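Local coordinates for alpha-glucosidase ([Eubacterium] rectale, PDB 6PNR), which probably hydrolyses alpha-linked sulfoquinovosides as a retaining glycosidase of family GH31, here with a sulfonated aza-sugar inhibitor bound in its pocket, at residues P232-D236 and W237-G241; R279-F283 and G284-Q288; E393-T397 and D398-L402; S471-C474 and G475-A479; Y494-F498 and D499-T503. All coordinates share one frame; numbering follows the deposited sequence.

Contact 1 (P232-D236 and W237-G241)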
# COMPACT_ATOMS: atom_id res chain seq x y z
N PRO A 232 -26.25 -20.25 23.49
CA PRO A 232 -27.42 -20.37 24.37
C PRO A 232 -28.37 -19.21 24.14
O PRO A 232 -28.03 -18.21 23.50
CB PRO A 232 -26.84 -20.33 25.78
CG PRO A 232 -25.35 -20.28 25.62
CD PRO A 232 -25.05 -19.85 24.23
N LYS A 233 -29.57 -19.33 24.69
CA LYS A 233 -30.46 -18.18 24.78
C LYS A 233 -29.83 -17.12 25.68
O LYS A 233 -29.05 -17.42 26.58
CB LYS A 233 -31.82 -18.60 25.33
CG LYS A 233 -32.51 -19.64 24.45
CD LYS A 233 -33.96 -19.90 24.86
CE LYS A 233 -34.06 -20.47 26.27
NZ LYS A 233 -35.49 -20.61 26.71
N LEU A 234 -30.15 -15.86 25.39
CA LEU A 234 -29.71 -14.77 26.25
C LEU A 234 -30.52 -14.77 27.55
O LEU A 234 -31.69 -15.14 27.57
CB LEU A 234 -29.89 -13.42 25.54
CG LEU A 234 -28.98 -13.14 24.35
CD1 LEU A 234 -29.45 -11.88 23.65
CD2 LEU A 234 -27.53 -12.98 24.81
N PRO A 235 -29.91 -14.33 28.66
CA PRO A 235 -30.65 -14.25 29.93
C PRO A 235 -31.88 -13.36 29.79
O PRO A 235 -31.85 -12.34 29.10
CB PRO A 235 -29.64 -13.64 30.90
CG PRO A 235 -28.29 -13.94 30.31
CD PRO A 235 -28.50 -13.92 28.81
N ASP A 236 -32.97 -13.75 30.46
CA ASP A 236 -34.21 -12.97 30.37
C ASP A 236 -34.00 -11.52 30.78
O ASP A 236 -34.71 -10.63 30.29
CB ASP A 236 -35.31 -13.59 31.23
CG ASP A 236 -36.22 -14.51 30.44
OD1 ASP A 236 -36.17 -14.48 29.19
OD2 ASP A 236 -36.99 -15.27 31.07
N TRP A 237 -33.07 -11.24 31.70
CA TRP A 237 -32.97 -9.87 32.20
C TRP A 237 -32.45 -8.88 31.16
O TRP A 237 -32.64 -7.67 31.35
CB TRP A 237 -32.09 -9.79 33.46
CG TRP A 237 -30.70 -10.36 33.33
CD1 TRP A 237 -30.29 -11.60 33.74
CD2 TRP A 237 -29.53 -9.71 32.79
NE1 TRP A 237 -28.95 -11.76 33.49
CE2 TRP A 237 -28.46 -10.62 32.90
CE3 TRP A 237 -29.29 -8.45 32.23
CZ2 TRP A 237 -27.17 -10.32 32.47
CZ3 TRP A 237 -28.01 -8.15 31.80
CH2 TRP A 237 -26.97 -9.08 31.92
N VAL A 238 -31.82 -9.33 30.06
CA VAL A 238 -31.32 -8.35 29.10
C VAL A 238 -32.48 -7.58 28.48
O VAL A 238 -32.32 -6.41 28.10
CB VAL A 238 -30.44 -8.98 27.99
CG1 VAL A 238 -29.36 -9.90 28.56
CG2 VAL A 238 -31.27 -9.68 26.92
N TYR A 239 -33.66 -8.19 28.39
CA TYR A 239 -34.80 -7.54 27.75
C TYR A 239 -35.48 -6.51 28.64
O TYR A 239 -36.44 -5.88 28.19
CB TYR A 239 -35.83 -8.60 27.31
CG TYR A 239 -35.22 -9.66 26.41
CD1 TYR A 239 -34.96 -9.40 25.07
CD2 TYR A 239 -34.85 -10.89 26.93
CE1 TYR A 239 -34.37 -10.36 24.25
CE2 TYR A 239 -34.27 -11.87 26.12
CZ TYR A 239 -34.03 -11.60 24.79
OH TYR A 239 -33.46 -12.58 24.01
N ASN A 240 -35.02 -6.33 29.88
CA ASN A 240 -35.56 -5.29 30.75
C ASN A 240 -35.22 -3.88 30.29
O ASN A 240 -35.77 -2.92 30.84
CB ASN A 240 -35.04 -5.47 32.19
CG ASN A 240 -35.57 -6.73 32.86
OD1 ASN A 240 -36.59 -7.26 32.47
ND2 ASN A 240 -34.87 -7.20 33.90
N GLY A 241 -34.35 -3.71 29.30
CA GLY A 241 -33.98 -2.36 28.91
C GLY A 241 -32.51 -2.17 28.57
O GLY A 241 -31.83 -3.08 28.07
O HOH W 1 -33.18 -15.05 25.23

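Contact 2 (R279-F283 and G284-Q288). With 9VH ([(3~{S},4~{R},5~{R})-4,5-bis(oxidanyl)piperidin-3-yl]methanesulfonic acid), chain C.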
# COMPACT_ATOMS: atom_id res chain seq x y z
N ARG A 279 -6.75 3.72 33.63
CA ARG A 279 -5.39 4.09 33.24
C ARG A 279 -5.52 5.09 32.10
O ARG A 279 -6.12 4.76 31.08
CB ARG A 279 -4.56 2.87 32.81
CG ARG A 279 -3.19 3.22 32.20
CD ARG A 279 -2.41 1.97 31.76
NE ARG A 279 -2.10 1.10 32.90
CZ ARG A 279 -1.01 1.23 33.65
NH1 ARG A 279 -0.12 2.18 33.38
NH2 ARG A 279 -0.81 0.41 34.68
N VAL A 280 -5.00 6.30 32.28
CA VAL A 280 -5.10 7.36 31.27
C VAL A 280 -3.82 7.37 30.44
O VAL A 280 -2.71 7.41 30.99
CB VAL A 280 -5.35 8.73 31.92
CG1 VAL A 280 -5.31 9.84 30.87
CG2 VAL A 280 -6.69 8.74 32.63
N THR A 281 -3.97 7.32 29.11
CA THR A 281 -2.84 7.39 28.19
C THR A 281 -3.13 8.46 27.15
O THR A 281 -4.19 9.09 27.16
CB THR A 281 -2.57 6.05 27.49
OG1 THR A 281 -3.56 5.83 26.48
CG2 THR A 281 -2.55 4.87 28.48
N SER A 282 -2.19 8.65 26.22
CA SER A 282 -2.45 9.59 25.13
C SER A 282 -3.61 9.13 24.24
O SER A 282 -4.21 9.97 23.57
CB SER A 282 -1.19 9.79 24.30
OG SER A 282 -0.86 8.62 23.57
N PHE A 283 -3.96 7.83 24.23
CA PHE A 283 -5.12 7.36 23.48
C PHE A 283 -6.42 7.85 24.11
O PHE A 283 -7.36 8.24 23.39
CB PHE A 283 -5.09 5.83 23.38
CG PHE A 283 -6.25 5.22 22.60
CD1 PHE A 283 -6.37 5.40 21.23
CD2 PHE A 283 -7.18 4.39 23.24
CE1 PHE A 283 -7.41 4.81 20.53
CE2 PHE A 283 -8.23 3.80 22.55
CZ PHE A 283 -8.34 4.01 21.19
N GLY A 284 -6.49 7.87 25.43
CA GLY A 284 -7.64 8.38 26.17
C GLY A 284 -7.75 7.69 27.52
O GLY A 284 -6.75 7.27 28.09
N LYS A 285 -8.99 7.58 28.01
CA LYS A 285 -9.25 6.97 29.31
C LYS A 285 -9.39 5.46 29.12
O LYS A 285 -10.39 4.98 28.60
CB LYS A 285 -10.49 7.60 29.95
CG LYS A 285 -10.68 7.22 31.43
CD LYS A 285 -11.89 7.93 32.03
CE LYS A 285 -11.65 9.44 32.23
NZ LYS A 285 -12.92 10.22 32.06
N ARG A 286 -8.35 4.72 29.49
CA ARG A 286 -8.38 3.27 29.38
C ARG A 286 -8.54 2.66 30.78
O ARG A 286 -8.99 3.34 31.72
CB ARG A 286 -7.12 2.80 28.64
CG ARG A 286 -6.85 3.59 27.35
CD ARG A 286 -5.75 2.96 26.49
NE ARG A 286 -6.09 1.61 26.08
CZ ARG A 286 -5.36 0.86 25.27
NH1 ARG A 286 -4.24 1.33 24.75
NH2 ARG A 286 -5.77 -0.37 24.96
N LEU A 287 -8.19 1.39 30.91
CA LEU A 287 -8.50 0.58 32.08
C LEU A 287 -7.22 0.02 32.68
O LEU A 287 -6.22 -0.17 31.99
CB LEU A 287 -9.41 -0.60 31.71
CG LEU A 287 -10.72 -0.24 31.01
CD1 LEU A 287 -11.51 -1.51 30.66
CD2 LEU A 287 -11.48 0.67 31.95
N GLN A 288 -7.29 -0.31 33.97
CA GLN A 288 -6.20 -1.01 34.65
C GLN A 288 -6.42 -2.51 34.50
O GLN A 288 -7.43 -3.05 34.99
CB GLN A 288 -6.15 -0.58 36.13
CG GLN A 288 -5.17 -1.36 37.01
CD GLN A 288 -3.70 -1.17 36.64
OE1 GLN A 288 -3.35 -0.44 35.72
NE2 GLN A 288 -2.84 -1.85 37.37
O1 9VH C . -9.12 1.11 26.89
S1 9VH C . -9.08 -0.31 27.22
O2 9VH C . -8.25 -1.01 26.27
O3 9VH C . -8.72 -0.52 28.60
C1 9VH C . -10.74 -0.87 27.02
C2 9VH C . -11.27 -0.81 25.58
C3 9VH C . -10.63 -1.94 24.79
N1 9VH C . -11.20 -2.26 23.48
C4 9VH C . -12.65 -2.42 23.53
C5 9VH C . -13.30 -1.18 24.13
O4 9VH C . -14.71 -1.39 24.15
C6 9VH C . -12.79 -0.95 25.54
O5 9VH C . -13.40 0.20 26.11
O HOH W 2 -3.91 -1.38 32.18
O HOH W 3 -2.66 3.66 25.03

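Contact 3 (E393-T397 and D398-L402)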
# COMPACT_ATOMS: atom_id res chain seq x y z
N GLU A 393 -6.52 -10.58 19.96
CA GLU A 393 -5.92 -10.42 18.63
C GLU A 393 -4.42 -10.15 18.66
O GLU A 393 -3.82 -10.04 17.59
CB GLU A 393 -6.59 -9.26 17.87
CG GLU A 393 -8.10 -9.16 17.97
CD GLU A 393 -8.55 -8.37 19.19
OE1 GLU A 393 -7.70 -8.10 20.07
OE2 GLU A 393 -9.75 -8.02 19.28
N TYR A 394 -3.81 -10.02 19.83
CA TYR A 394 -2.50 -9.39 19.94
C TYR A 394 -1.36 -10.38 20.11
O TYR A 394 -0.30 -9.99 20.61
CB TYR A 394 -2.46 -8.41 21.12
CG TYR A 394 -2.98 -7.01 20.88
CD1 TYR A 394 -4.29 -6.80 20.52
CD2 TYR A 394 -2.17 -5.90 21.09
CE1 TYR A 394 -4.78 -5.52 20.34
CE2 TYR A 394 -2.65 -4.62 20.92
CZ TYR A 394 -3.96 -4.44 20.54
OH TYR A 394 -4.47 -3.17 20.36
N LEU A 395 -1.54 -11.64 19.76
CA LEU A 395 -0.43 -12.57 19.99
C LEU A 395 0.68 -12.30 18.98
O LEU A 395 0.44 -12.38 17.77
CB LEU A 395 -0.86 -14.03 19.91
CG LEU A 395 0.24 -15.05 20.30
CD1 LEU A 395 0.37 -15.16 21.81
CD2 LEU A 395 -0.03 -16.41 19.69
N PRO A 396 1.89 -11.97 19.42
CA PRO A 396 2.98 -11.71 18.47
C PRO A 396 3.48 -13.00 17.85
O PRO A 396 3.13 -14.11 18.27
CB PRO A 396 4.05 -11.03 19.32
CG PRO A 396 3.78 -11.50 20.71
CD PRO A 396 2.31 -11.79 20.82
N THR A 397 4.30 -12.85 16.81
CA THR A 397 4.85 -14.00 16.11
C THR A 397 6.38 -14.01 16.11
O THR A 397 6.97 -14.96 15.58
CB THR A 397 4.37 -14.02 14.65
OG1 THR A 397 4.89 -12.87 13.97
CG2 THR A 397 2.86 -14.04 14.58
N ASP A 398 7.02 -12.99 16.66
CA ASP A 398 8.44 -12.79 16.37
C ASP A 398 9.31 -13.66 17.26
O ASP A 398 10.23 -14.33 16.78
CB ASP A 398 8.81 -11.30 16.51
CG ASP A 398 8.40 -10.69 17.86
OD1 ASP A 398 7.86 -11.42 18.72
OD2 ASP A 398 8.63 -9.48 18.05
N ASP A 399 9.04 -13.68 18.56
CA ASP A 399 9.98 -14.24 19.52
C ASP A 399 9.20 -14.69 20.75
O ASP A 399 9.36 -14.18 21.86
CB ASP A 399 11.06 -13.21 19.87
CG ASP A 399 12.12 -13.77 20.79
OD1 ASP A 399 12.06 -14.97 21.11
OD2 ASP A 399 13.02 -12.99 21.18
N ILE A 400 8.34 -15.69 20.57
CA ILE A 400 7.44 -16.10 21.63
C ILE A 400 7.28 -17.61 21.60
O ILE A 400 7.36 -18.25 20.54
CB ILE A 400 6.08 -15.38 21.50
CG1 ILE A 400 5.24 -15.54 22.77
CG2 ILE A 400 5.34 -15.83 20.26
CD1 ILE A 400 4.11 -14.52 22.89
N CYS A 401 7.10 -18.19 22.79
CA CYS A 401 7.02 -19.63 22.98
C CYS A 401 5.75 -19.95 23.76
O CYS A 401 5.47 -19.32 24.79
CB CYS A 401 8.25 -20.17 23.74
SG CYS A 401 9.85 -19.89 22.91
N LEU A 402 4.99 -20.91 23.26
CA LEU A 402 3.75 -21.36 23.88
C LEU A 402 3.90 -22.78 24.41
O LEU A 402 4.59 -23.61 23.81
CB LEU A 402 2.60 -21.29 22.88
CG LEU A 402 2.59 -19.86 22.33
CD1 LEU A 402 1.81 -19.79 21.07
CD2 LEU A 402 2.03 -18.91 23.39

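Contact 4 (S471-C474 and G475-A479)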
# COMPACT_ATOMS: atom_id res chain seq x y z
N SER A 471 -21.04 0.03 9.12
CA SER A 471 -20.20 -1.17 9.11
C SER A 471 -20.68 -2.19 10.12
O SER A 471 -20.38 -3.38 9.98
CB SER A 471 -18.72 -0.80 9.33
OG SER A 471 -18.49 -0.26 10.63
N VAL A 472 -21.43 -1.74 11.13
CA VAL A 472 -22.07 -2.65 12.08
C VAL A 472 -23.03 -3.60 11.37
O VAL A 472 -23.11 -4.79 11.72
CB VAL A 472 -22.80 -1.82 13.15
CG1 VAL A 472 -23.68 -2.74 14.02
CG2 VAL A 472 -21.80 -0.99 13.97
N ILE A 473 -23.78 -3.10 10.39
CA ILE A 473 -24.76 -3.95 9.72
C ILE A 473 -24.06 -5.03 8.91
O ILE A 473 -24.46 -6.20 8.92
CB ILE A 473 -25.69 -3.12 8.82
CG1 ILE A 473 -26.36 -2.01 9.60
CG2 ILE A 473 -26.74 -4.03 8.16
CD1 ILE A 473 -26.69 -0.83 8.76
N CYS A 474 -23.03 -4.63 8.16
CA CYS A 474 -22.22 -5.59 7.41
C CYS A 474 -21.63 -6.65 8.33
O CYS A 474 -21.65 -7.85 8.02
CB CYS A 474 -21.11 -4.82 6.67
SG CYS A 474 -20.24 -5.79 5.41
N GLY A 475 -21.10 -6.23 9.49
CA GLY A 475 -20.56 -7.19 10.44
C GLY A 475 -21.61 -8.15 10.96
O GLY A 475 -21.33 -9.32 11.19
N ALA A 476 -22.83 -7.65 11.17
CA ALA A 476 -23.91 -8.50 11.65
C ALA A 476 -24.29 -9.54 10.60
O ALA A 476 -24.43 -10.73 10.92
CB ALA A 476 -25.12 -7.65 12.02
N LEU A 477 -24.44 -9.12 9.35
CA LEU A 477 -24.82 -10.05 8.29
C LEU A 477 -23.74 -11.11 8.08
O LEU A 477 -24.04 -12.31 8.03
CB LEU A 477 -25.09 -9.27 7.00
CG LEU A 477 -26.33 -8.38 6.99
CD1 LEU A 477 -26.40 -7.60 5.68
CD2 LEU A 477 -27.61 -9.23 7.19
N SER A 478 -22.48 -10.69 7.97
CA SER A 478 -21.41 -11.66 7.71
C SER A 478 -21.23 -12.63 8.88
O SER A 478 -21.10 -13.84 8.68
CB SER A 478 -20.10 -10.93 7.41
OG SER A 478 -19.77 -10.07 8.48
N ALA A 479 -21.21 -12.11 10.12
CA ALA A 479 -21.06 -12.99 11.28
C ALA A 479 -22.18 -14.02 11.33
O ALA A 479 -21.95 -15.19 11.65
CB ALA A 479 -21.04 -12.19 12.58

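Contact 5 (Y494-F498 and D499-T503). With 9VH ([(3~{S},4~{R},5~{R})-4,5-bis(oxidanyl)piperidin-3-yl]methanesulfonic acid), chain C; SO4 (sulfate ion), chain E.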
# COMPACT_ATOMS: atom_id res chain seq x y z
N TYR A 494 -17.12 4.00 19.27
CA TYR A 494 -16.10 4.00 20.30
C TYR A 494 -14.99 5.00 20.01
O TYR A 494 -14.70 5.84 20.87
CB TYR A 494 -15.49 2.61 20.48
CG TYR A 494 -14.35 2.60 21.49
CD1 TYR A 494 -14.60 2.59 22.86
CD2 TYR A 494 -13.02 2.62 21.06
CE1 TYR A 494 -13.56 2.59 23.78
CE2 TYR A 494 -11.96 2.61 21.98
CZ TYR A 494 -12.25 2.61 23.34
OH TYR A 494 -11.22 2.62 24.25
N THR A 495 -14.35 4.94 18.84
CA THR A 495 -13.03 5.54 18.65
C THR A 495 -13.14 7.02 18.29
O THR A 495 -13.67 7.37 17.23
CB THR A 495 -12.25 4.81 17.55
OG1 THR A 495 -12.31 3.39 17.76
CG2 THR A 495 -10.76 5.29 17.55
N SER A 496 -12.60 7.88 19.14
CA SER A 496 -12.49 9.31 18.86
C SER A 496 -11.01 9.66 18.78
O SER A 496 -10.29 9.52 19.78
CB SER A 496 -13.19 10.16 19.92
OG SER A 496 -12.96 11.55 19.70
N LEU A 497 -10.57 10.07 17.60
CA LEU A 497 -9.21 10.50 17.32
C LEU A 497 -9.24 11.53 16.20
O LEU A 497 -10.18 11.59 15.42
CB LEU A 497 -8.32 9.32 16.90
CG LEU A 497 -8.07 8.15 17.85
CD1 LEU A 497 -7.30 7.05 17.13
CD2 LEU A 497 -7.31 8.61 19.06
N PHE A 498 -8.18 12.35 16.12
CA PHE A 498 -7.89 13.18 14.94
C PHE A 498 -9.08 14.05 14.53
O PHE A 498 -9.50 14.08 13.37
CB PHE A 498 -7.44 12.28 13.77
CG PHE A 498 -6.29 11.36 14.12
CD1 PHE A 498 -5.13 11.87 14.68
CD2 PHE A 498 -6.39 10.00 13.91
CE1 PHE A 498 -4.07 11.04 15.00
CE2 PHE A 498 -5.33 9.16 14.24
CZ PHE A 498 -4.17 9.68 14.79
N ASP A 499 -9.66 14.75 15.51
CA ASP A 499 -10.77 15.68 15.33
C ASP A 499 -12.10 15.00 15.02
O ASP A 499 -13.04 15.64 14.54
CB ASP A 499 -10.47 16.72 14.24
CG ASP A 499 -9.19 17.49 14.52
OD1 ASP A 499 -9.02 17.92 15.68
OD2 ASP A 499 -8.37 17.63 13.58
N ASN A 500 -12.22 13.72 15.30
CA ASN A 500 -13.47 13.00 15.08
C ASN A 500 -14.12 12.73 16.43
O ASN A 500 -13.64 11.89 17.20
CB ASN A 500 -13.20 11.71 14.32
CG ASN A 500 -14.45 11.04 13.81
OD1 ASN A 500 -15.44 11.71 13.51
ND2 ASN A 500 -14.41 9.71 13.70
N THR A 501 -15.21 13.44 16.74
CA THR A 501 -15.89 13.29 18.02
C THR A 501 -17.36 12.99 17.79
O THR A 501 -17.94 13.42 16.79
CB THR A 501 -15.75 14.55 18.93
OG1 THR A 501 -16.23 15.71 18.23
CG2 THR A 501 -14.29 14.78 19.37
N ARG A 502 -17.93 12.24 18.73
CA ARG A 502 -19.31 11.78 18.62
C ARG A 502 -20.28 12.94 18.74
O ARG A 502 -20.13 13.80 19.61
CB ARG A 502 -19.60 10.75 19.71
CG ARG A 502 -21.02 10.18 19.69
CD ARG A 502 -21.29 9.40 20.98
NE ARG A 502 -20.41 8.23 21.11
CZ ARG A 502 -19.97 7.76 22.28
NH1 ARG A 502 -20.30 8.38 23.41
NH2 ARG A 502 -19.19 6.69 22.32
N THR A 503 -21.31 12.94 17.89
CA THR A 503 -22.39 13.93 17.95
C THR A 503 -23.67 13.30 18.47
O THR A 503 -23.84 12.08 18.48
CB THR A 503 -22.68 14.53 16.57
OG1 THR A 503 -23.23 13.51 15.73
CG2 THR A 503 -21.41 15.13 15.92
O1 9VH C . -9.12 1.11 26.89
S1 9VH C . -9.08 -0.31 27.22
O2 9VH C . -8.25 -1.01 26.27
O3 9VH C . -8.72 -0.52 28.60
C1 9VH C . -10.74 -0.87 27.02
C2 9VH C . -11.27 -0.81 25.58
C3 9VH C . -10.63 -1.94 24.79
N1 9VH C . -11.20 -2.26 23.48
C4 9VH C . -12.65 -2.42 23.53
C5 9VH C . -13.30 -1.18 24.13
O4 9VH C . -14.71 -1.39 24.15
C6 9VH C . -12.79 -0.95 25.54
O5 9VH C . -13.40 0.20 26.11
S SO4 E . -5.77 14.10 18.38
O1 SO4 E . -6.23 12.72 18.27
O2 SO4 E . -4.34 14.14 18.09
O3 SO4 E . -6.52 14.92 17.42
O4 SO4 E . -6.03 14.62 19.72
O HOH W 4 -12.24 8.02 14.81

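Contact 1 (P232-D236 and W237-G241)
Pro235 and Asp236 turn the extended chain into a short 3-10 helix, marked by two bonds that each span three residues, Val238 N donating to Pro235 O (3.2 Å) and Tyr239 N to Asp236 O (3.3 Å). Trp237 lies side by side with Pro235, pointing the same way, and CB of the proline sits over one face of the indole, 3.3 Å from Trp237 NE1. What brings the ring there is its first torsion of 55°, which sets CG between the backbone N and the carbonyl carbon. The indole N-H itself donates to the backbone O of Asp435, and Lys314 makes a cation-pi contact with the ring. Val238 divides its branches: CG1 comes within 4.1 Å of Pro235 CD, while CG2 rests over the centre of the Tyr239 ring. The phenol crosses Leu234 at about a right angle, its OH 4.0 Å from Leu234 CB. One water, lying in the ring plane, joins Tyr239 OH to Leu234 O at 2.8 Å from each. The turn leads from helix 217-228 into barrel strand 242-245; Leu234, Pro235 and Trp237 pack on Val437 of strand 437-439, and Tyr239 lies against Tyr551, Lys559 and Val562 of helix 538-568.

Contact 2 (R279-F283 and G284-Q288)
Arg279 and Arg286 face each other as a hydrogen-bonded antiparallel pair in the beta hairpin of strands 278-280 and 285-287, with their side chains on the same face of the sheet but sent to different tasks. The Arg279 guanidinium, its plane 33° from that of the Gln288 amide, sends NH2 to Gln288 OE1 at 2.9 Å, on a lone pair in the carbonyl plane. Asp326 grips both side chains, through a salt bridge to Arg279 and a hydrogen bond from Gln288 NE2. Arg286 bends at its third torsion (60°), and its guanidinium presents an edge to the inhibitor's sulfonate: NH2 donates to 9VH O2 at 2.9 Å and NE to 9VH O1 at 3.2 Å. The Phe283 ring crosses this arginine at about a right angle, planes 63° apart, with Phe283 CD2 3.8 Å from Arg286 CD. An alanine in place of Arg286 would remove the NE and NH2 donors to the sulfonate and is likely to leave it without its facing positive charge. At the turn, Thr281 OG1 accepts from Phe283 N in an ST turn, and Gly284 adopts backbone angles that would jam a CB against Phe283 O. On the far side of the guanidinium from the sulfonate, Arg286 NH1 donates to a water 2.8 Å away that also bonds Thr281 OG1, and to the backbone O of Phe352.

Contact 3 (E393-T397 and D398-L402)
Pro396 and Ile400 meet at about a right angle, the ring carbon Pro396 CG lying 3.7 Å from Ile400 CD1. The same methyl also touches the preceding leucine, at 3.9 Å from Leu395 CD1. With its CG1 anti to the backbone N (chi1 -167°), Ile400 extends that branch into the angle between Leu395 and Pro396, while its other branch, CG2, lies 3.4 Å from Pro396 O. Leu395 then uses its second methyl on Leu402, the two side chains reaching tip to tip with Leu395 CD2 4.1 Å from Leu402 CD1. Round the bend itself, Asp398 OD1 approaches Pro396 CB at 3.9 Å and accepts a weak bond from Asp399 N, 2.6 Å away.

Farther out, Tyr348 OH bonds Asp398 OD1 and Ala343 N bonds Asp399 OD1, so both acids of the bend are held from outside. Pro408, at the start of helix 408-429, packs on Ile400, and Glu411 and Trp415 of that helix on Leu402; Met40 of strand 29-41 lies against Pro396. This is loop packing after barrel strand 386-389. The four apolar side chains pack by hydrocarbon, and the polar bonds run within a segment or outward; Pro396 O and Asp398 N are buried with no polar partner in the model, probably unfavourably.

Contact 4 (S471-C474 and G475-A479)
Ser478 and Cys474 make the closest side-chain approach along this helical turn: Ser478 OG lies 2.9 Å from Cys474 O, the carbonyl that accepts from Ser478 N at 3.0 Å. The hydroxyl is folded back by a first torsion of 57°, which places OG between the backbone N and the carbonyl carbon and close to the preceding turn. It is hydrogen-bonded with Gln120 N, outside the helix. Around this point the backbone is regular: Gly475 N donates to Ser471 O, Ala476 N to Val472 O and Leu477 N to Ile473 O, the last 3.0 Å long with 165° at the hydrogen.

The hydrocarbon side is much looser. The side chains of Ile473 and Leu477, one turn apart, come no closer to each other than 4.4 Å, between Ile473 CG2 and Leu477 CD1; both touch Tyr593 of strand 593-595, and Ile473 also Met513. Ala476 CB tucks in beside the backbone, 3.5 Å from Val472 O. Neither side faces solvent: every residue here is buried, with Val472 packed on Trp510 and Met513 of helix 504-514 and Cys474 on Gln590. Bonds from each N-H to the carbonyl four residues back are those of a regular alpha helix, and helix 469-481 is an interior helix of the TIM-barrel domain, packed against helix 504-514 and strand 593-595.

Contact 5 (Y494-F498 and D499-T503)
Its hydroxyl swung anti to the backbone N (chi1 174°), Ser496 reaches across the loop and gives a 2.6 Å hydrogen bond from OG to Asn500 O. Between these two residues the chain reverses in a type I' beta turn, Leu497 to Asn500, closed by Asn500 N donating to Leu497 O at 3.0 Å. Phe498 and Asp499, the turn's central residues, both have positive phi. Ser496 OG also bonds Asn531 ND2, beyond the loop. Asn500 ND2 donates to Asp462 OD2 and to a water, which in turn donates to Thr495 O.

Ahead of the turn, Tyr494 lies in the inhibitor pocket with one ring face against the piperidine, C5 of 9VH standing 3.8 Å above the ring plane and offset toward its rim; Tyr494 CE1 comes 3.3 Å from the 9VH hydroxyl O5. His523 meets the tyrosine ring edge-to-face. An alanine at Tyr494 would probably open a gap beside the piperidine and leave the His523 ring without its aromatic mate. Phe498 packs on helix 147-156, and a sulfate ion, probably from the crystallisation liquor and also bound by Arg527, takes an almost straight bond (171°) from Phe498 N to its O1, 2.9 Å long.

In the fold
Contacts 2 and 5 work on the same ligand: the hairpin 279-288 holds its sulfonate and the loop 494-503 flanks its piperidine ring. Their centres are 15 Å apart and they touch directly, Phe283 CE2 lying 3.6 Å from Tyr494 OH and Phe283 CD1 4.0 Å from Leu497 CD2; Gln273, Trp289 and His523 add further hydrogen bonds to the inhibitor. Contact 3 comes within about 6 Å of contact 2 between nearest atoms, and its Glu393 makes a salt bridge with the pocket residue Arg441. Contact 4 lies deeper, the Val472 side chain about 12 Å from the ligand. Contact 1 is remote, about 17 Å from contact 2 between nearest atoms.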